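Local coordinates for protein isomaltose glucohydrolase (Kribbella flavida, PDB 5Z3E) that hydrolyses the alpha-1,6-glucosidic linkage of isomaltose from its non-reducing end, releasing beta-D-glucose and D-glucose inside the cell, at residues A[74-79]-A[381-386]; A[270-275]-A[324-329]. The protein carries 1 engineered substitution. One frame throughout, in Å; residues are numbered along the deposited sequence.

Interaction 1: residues A[74-79]-A[381-386]; sequences LRDGSF and LLWSHG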
loop_
_atom_site.group_PDB
_atom_site.type_symbol
_atom_site.label_atom_id
_atom_site.label_comp_id
_atom_site.label_asym_id
_atom_site.label_seq_id
_atom_site.Cartn_x
_atom_site.Cartn_y
_atom_site.Cartn_z
ATOM N N LEU A 74 -3.175 0.272 7.934
ATOM C CA LEU A 74 -2.592 1.489 7.402
ATOM C C LEU A 74 -2.230 1.365 5.918
ATOM O O LEU A 74 -2.305 2.358 5.196
ATOM C CB LEU A 74 -1.370 1.933 8.209
ATOM C CG LEU A 74 -1.646 2.255 9.653
ATOM C CD1 LEU A 74 -0.389 2.810 10.295
ATOM C CD2 LEU A 74 -2.789 3.186 9.832
ATOM N N ARG A 75 -1.836 0.178 5.456
ATOM C CA ARG A 75 -1.542 -0.035 4.032
ATOM C C ARG A 75 -2.794 0.211 3.196
ATOM O O ARG A 75 -2.854 1.121 2.370
ATOM C CB ARG A 75 -0.971 -1.434 3.838
ATOM C CG ARG A 75 -0.886 -1.899 2.403
ATOM C CD ARG A 75 -0.159 -3.220 2.282
ATOM N NE ARG A 75 -0.842 -4.277 2.976
ATOM C CZ ARG A 75 -0.433 -4.866 4.104
ATOM N NH1 ARG A 75 -1.223 -5.746 4.680
ATOM N NH2 ARG A 75 0.749 -4.594 4.608
ATOM N N ASP A 76 -3.828 -0.597 3.440
ATOM C CA ASP A 76 -5.059 -0.444 2.675
ATOM C C ASP A 76 -5.590 0.970 2.822
ATOM O O ASP A 76 -6.048 1.598 1.871
ATOM C CB ASP A 76 -6.146 -1.401 3.162
ATOM C CG ASP A 76 -5.812 -2.869 2.999
ATOM O OD1 ASP A 76 -4.708 -3.248 3.441
ATOM O OD2 ASP A 76 -6.665 -3.616 2.457
ATOM N N GLY A 77 -5.588 1.469 4.062
ATOM C CA GLY A 77 -6.201 2.750 4.336
ATOM C C GLY A 77 -5.498 3.918 3.681
ATOM O O GLY A 77 -6.147 4.862 3.239
ATOM N N SER A 78 -4.170 3.863 3.613
ATOM C CA SER A 78 -3.409 4.946 3.022
ATOM C C SER A 78 -3.617 5.047 1.509
ATOM O O SER A 78 -3.794 6.136 0.972
ATOM C CB SER A 78 -1.927 4.782 3.338
ATOM O OG SER A 78 -1.667 4.974 4.716
ATOM N N PHE A 79 -3.616 3.902 0.814
ATOM C CA PHE A 79 -3.928 3.944 -0.609
ATOM C C PHE A 79 -5.379 4.349 -0.848
ATOM O O PHE A 79 -5.678 5.075 -1.789
ATOM C CB PHE A 79 -3.607 2.615 -1.290
ATOM C CG PHE A 79 -2.155 2.417 -1.594
ATOM C CD1 PHE A 79 -1.516 3.169 -2.570
ATOM C CD2 PHE A 79 -1.433 1.408 -0.981
ATOM C CE1 PHE A 79 -0.181 2.954 -2.878
ATOM C CE2 PHE A 79 -0.129 1.154 -1.339
ATOM C CZ PHE A 79 0.510 1.963 -2.257
ATOM N N LEU A 381 -13.319 -4.881 -1.619
ATOM C CA LEU A 381 -12.100 -4.555 -0.895
ATOM C C LEU A 381 -11.876 -3.055 -1.100
ATOM O O LEU A 381 -11.734 -2.599 -2.225
ATOM C CB LEU A 381 -10.910 -5.338 -1.456
ATOM C CG LEU A 381 -9.642 -5.136 -0.631
ATOM C CD1 LEU A 381 -9.701 -5.901 0.673
ATOM C CD2 LEU A 381 -8.388 -5.501 -1.414
ATOM N N LEU A 382 -11.868 -2.275 -0.013
ATOM C CA LEU A 382 -11.762 -0.832 -0.203
ATOM C C LEU A 382 -10.500 -0.435 -0.958
ATOM O O LEU A 382 -10.531 0.441 -1.801
ATOM C CB LEU A 382 -11.913 -0.055 1.103
ATOM C CG LEU A 382 -13.341 0.324 1.498
ATOM C CD1 LEU A 382 -14.178 -0.885 1.847
ATOM C CD2 LEU A 382 -13.341 1.313 2.628
ATOM N N TRP A 383 -9.391 -1.120 -0.673
ATOM C CA TRP A 383 -8.129 -0.847 -1.348
ATOM C C TRP A 383 -8.262 -1.038 -2.869
ATOM O O TRP A 383 -7.696 -0.284 -3.649
ATOM C CB TRP A 383 -7.043 -1.721 -0.723
ATOM C CG TRP A 383 -5.621 -1.455 -1.161
ATOM C CD1 TRP A 383 -5.158 -0.453 -1.951
ATOM C CD2 TRP A 383 -4.485 -2.264 -0.816
ATOM N NE1 TRP A 383 -3.797 -0.597 -2.134
ATOM C CE2 TRP A 383 -3.359 -1.704 -1.445
ATOM C CE3 TRP A 383 -4.314 -3.432 -0.062
ATOM C CZ2 TRP A 383 -2.101 -2.272 -1.367
ATOM C CZ3 TRP A 383 -3.050 -4.005 -0.009
ATOM C CH2 TRP A 383 -1.975 -3.434 -0.668
ATOM N N SER A 384 -9.045 -2.023 -3.310
ATOM C CA SER A 384 -9.290 -2.161 -4.752
ATOM C C SER A 384 -9.891 -0.886 -5.335
ATOM O O SER A 384 -9.466 -0.418 -6.392
ATOM C CB SER A 384 -10.229 -3.327 -5.045
ATOM O OG SER A 384 -9.609 -4.554 -4.789
ATOM N N HIS A 385 -10.903 -0.361 -4.658
ATOM C CA HIS A 385 -11.528 0.874 -5.072
ATOM C C HIS A 385 -10.606 2.078 -4.998
ATOM O O HIS A 385 -10.621 2.941 -5.873
ATOM C CB HIS A 385 -12.821 1.095 -4.281
ATOM C CG HIS A 385 -13.908 0.133 -4.668
ATOM N ND1 HIS A 385 -14.662 0.320 -5.812
ATOM C CD2 HIS A 385 -14.325 -1.038 -4.132
ATOM C CE1 HIS A 385 -15.495 -0.686 -5.940
ATOM N NE2 HIS A 385 -15.325 -1.540 -4.938
ATOM N N GLY A 386 -9.796 2.143 -3.933
ATOM C CA GLY A 386 -8.841 3.229 -3.844
ATOM C C GLY A 386 -7.855 3.232 -4.987
ATOM O O GLY A 386 -7.553 4.283 -5.553
HETATM O O HOH W 1 -9.046 -2.568 1.716
#

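Interaction 2: residues A[270-275]-A[324-329]; sequences ACVVPF and GWNLAA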
loop_
_atom_site.group_PDB
_atom_site.type_symbol
_atom_site.label_atom_id
_atom_site.label_comp_id
_atom_site.label_asym_id
_atom_site.label_seq_id
_atom_site.Cartn_x
_atom_site.Cartn_y
_atom_site.Cartn_z
ATOM N N ALA A 270 5.403 -0.594 -6.948
ATOM C CA ALA A 270 5.219 0.495 -5.992
ATOM C C ALA A 270 6.536 1.159 -5.616
ATOM O O ALA A 270 6.559 2.315 -5.205
ATOM C CB ALA A 270 4.530 -0.006 -4.754
ATOM N N CYS A 271 7.646 0.419 -5.719
ATOM C CA CYS A 271 8.963 0.958 -5.448
ATOM C C CYS A 271 9.407 2.009 -6.463
ATOM O O CYS A 271 10.369 2.744 -6.205
ATOM C CB CYS A 271 9.975 -0.167 -5.458
ATOM S SG CYS A 271 9.736 -1.364 -4.145
ATOM N N VAL A 272 8.732 2.048 -7.612
ATOM C CA VAL A 272 8.964 3.068 -8.625
ATOM C C VAL A 272 7.977 4.193 -8.341
ATOM O O VAL A 272 8.350 5.209 -7.733
ATOM C CB VAL A 272 8.863 2.470 -10.054
ATOM C CG1 VAL A 272 9.175 3.539 -11.070
ATOM C CG2 VAL A 272 9.787 1.280 -10.207
ATOM N N VAL A 273 6.714 4.004 -8.702
ATOM C CA VAL A 273 5.644 4.921 -8.328
ATOM C C VAL A 273 4.701 4.186 -7.382
ATOM O O VAL A 273 4.203 3.107 -7.716
ATOM C CB VAL A 273 4.881 5.398 -9.583
ATOM C CG1 VAL A 273 3.716 6.270 -9.225
ATOM C CG2 VAL A 273 5.824 6.085 -10.543
ATOM N N PRO A 274 4.432 4.725 -6.184
ATOM C CA PRO A 274 4.731 6.094 -5.742
ATOM C C PRO A 274 5.976 6.239 -4.889
ATOM O O PRO A 274 6.305 7.359 -4.521
ATOM C CB PRO A 274 3.502 6.442 -4.905
ATOM C CG PRO A 274 3.147 5.138 -4.243
ATOM C CD PRO A 274 3.408 4.092 -5.317
ATOM N N PHE A 275 6.677 5.154 -4.533
ATOM C CA PHE A 275 7.656 5.273 -3.456
ATOM C C PHE A 275 9.036 5.775 -3.863
ATOM O O PHE A 275 9.818 6.157 -2.989
ATOM C CB PHE A 275 7.714 4.005 -2.660
ATOM C CG PHE A 275 6.327 3.655 -1.995
ATOM C CD1 PHE A 275 5.544 4.656 -1.401
ATOM C CD2 PHE A 275 5.895 2.398 -2.007
ATOM C CE1 PHE A 275 4.309 4.365 -0.823
ATOM C CE2 PHE A 275 4.655 2.060 -1.368
ATOM C CZ PHE A 275 3.891 3.104 -0.851
ATOM N N GLY A 324 -0.675 -0.608 -13.747
ATOM C CA GLY A 324 -1.189 0.392 -14.655
ATOM C C GLY A 324 -0.717 1.806 -14.327
ATOM O O GLY A 324 -0.389 2.587 -15.223
ATOM N N TRP A 325 -0.706 2.143 -13.032
ATOM C CA TRP A 325 -0.248 3.456 -12.567
ATOM C C TRP A 325 1.197 3.665 -12.999
ATOM O O TRP A 325 1.586 4.707 -13.500
ATOM C CB TRP A 325 -0.418 3.468 -11.059
ATOM C CG TRP A 325 -0.055 4.723 -10.313
ATOM C CD1 TRP A 325 0.303 5.956 -10.783
ATOM C CD2 TRP A 325 -0.086 4.830 -8.892
ATOM N NE1 TRP A 325 0.497 6.810 -9.721
ATOM C CE2 TRP A 325 0.266 6.146 -8.558
ATOM C CE3 TRP A 325 -0.373 3.930 -7.868
ATOM C CZ2 TRP A 325 0.332 6.585 -7.221
ATOM C CZ3 TRP A 325 -0.308 4.355 -6.570
ATOM C CH2 TRP A 325 0.038 5.660 -6.252
ATOM N N ASN A 326 2.011 2.621 -12.791
ATOM C CA ASN A 326 3.410 2.662 -13.167
ATOM C C ASN A 326 3.614 2.770 -14.689
ATOM O O ASN A 326 4.514 3.493 -15.137
ATOM C CB ASN A 326 4.141 1.482 -12.562
ATOM C CG ASN A 326 4.622 1.845 -11.184
ATOM O OD1 ASN A 326 5.698 2.443 -11.065
ATOM N ND2 ASN A 326 3.802 1.614 -10.169
ATOM N N LEU A 327 2.776 2.093 -15.461
ATOM C CA LEU A 327 2.852 2.223 -16.915
ATOM C C LEU A 327 2.485 3.635 -17.345
ATOM O O LEU A 327 3.171 4.230 -18.181
ATOM C CB LEU A 327 1.943 1.180 -17.557
ATOM C CG LEU A 327 2.449 -0.254 -17.434
ATOM C CD1 LEU A 327 1.349 -1.257 -17.776
ATOM C CD2 LEU A 327 3.674 -0.493 -18.294
ATOM N N ALA A 328 1.429 4.199 -16.756
ATOM C CA ALA A 328 1.036 5.564 -17.089
ATOM C C ALA A 328 2.180 6.540 -16.817
ATOM O O ALA A 328 2.507 7.393 -17.627
ATOM C CB ALA A 328 -0.203 5.974 -16.334
ATOM N N ALA A 329 2.818 6.376 -15.650
ATOM C CA ALA A 329 3.883 7.274 -15.246
ATOM C C ALA A 329 5.091 7.176 -16.160
ATOM O O ALA A 329 5.876 8.137 -16.265
ATOM C CB ALA A 329 4.291 6.965 -13.795
#

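Interaction 1: residues A[74-79]-A[381-386]
W383 reaches from helix 382-394 onto the flank of helix 74-87, where R75, D76 and F79 meet its indole. W383 CG lies anti to its own N (chi1 -172°), which sends the ring across the gap between the helices. R75 lays its aliphatic part over a face of the six-membered ring, CG standing 4.0 Å from that ring's centroid; the guanidinium beyond is held by D151 in a salt bridge. F79 runs alongside, its plane within 10° of parallel, but the rings are slid so far apart that they barely overlap, with F79 CD2 3.3 Å from W383 NE1. D76 crosses the indole at about a right angle, its OD2 3.5 Å from W383 CE3. A water bridges the two helices, donating to D76 OD2 at 2.7 Å and accepting from W383 N at 2.8 Å. Replacing W383 by alanine would probably open a gap between the helices and leave the R75 chain and F79 ring without the surface they lie against. A glycerol, probably from the crystallisation liquor, is hydrogen-bonded by D76 OD1 and R75 NH1. E198, the inferred proton donor, lies near R75, and engineered A355, at the inferred proton-acceptor position, near L381, consistent with a helix pair lining the active-site pocket.

Interaction 2: residues A[270-275]-A[324-329]
W325 meets the loop first: with CG anti to the backbone N (chi1 -178°), its indole extends from helix 317-329 to lie against V273 and P274. V273 CG1 sits over a face of the five-membered ring, 3.6 Å from its centroid, while P274, which follows a cis peptide bond, crosses the six-membered ring at about a right angle, its CG 3.7 Å from W325 CH2. N326, next along the helix, turns its amide to the backbone of V273 and makes two hydrogen bonds with that one residue. V273 N donates to N326 OD1 at 3.0 Å, in the carbonyl plane on a lone pair; N326 ND2 donates to V273 O at 2.9 Å, again on a lone pair, though V273 O is tilted 18° out of the amide plane. Gripped at both ends, the amide has its flip state fixed, and a further bond from ND2 to L322 O ties it back to its own helix. A turn later, A329 CB touches V273 CG2 at 3.7 Å. The paired bonds are those of an asparagine side chain mimicking a peptide edge, here joining the loop before helix 283-296 to helix 317-329, away from the catalytic residues.

The two contacts have centres 16 Å apart and meet mainly through their aromatic residues: F79 of interaction 1 packs against F275, P274 and W325 of interaction 2, with F79 CZ 3.8 Å from F275 CZ. Along the chain, 270-275 and 324-329 are nested inside the long chain excursion closed by 74-79 and 381-386. Helices 317-329 and 382-394 also touch, W325 reaching M387, I390 and E394, and W158 of helix 151-167 meets F79, F275, P274 and W325. Aromatic packing thus links the neighbourhood of the catalytic residues, where interaction 1 lies, to the partly buried loop of interaction 2, within the (alpha/alpha)6 barrel characteristic of family 15.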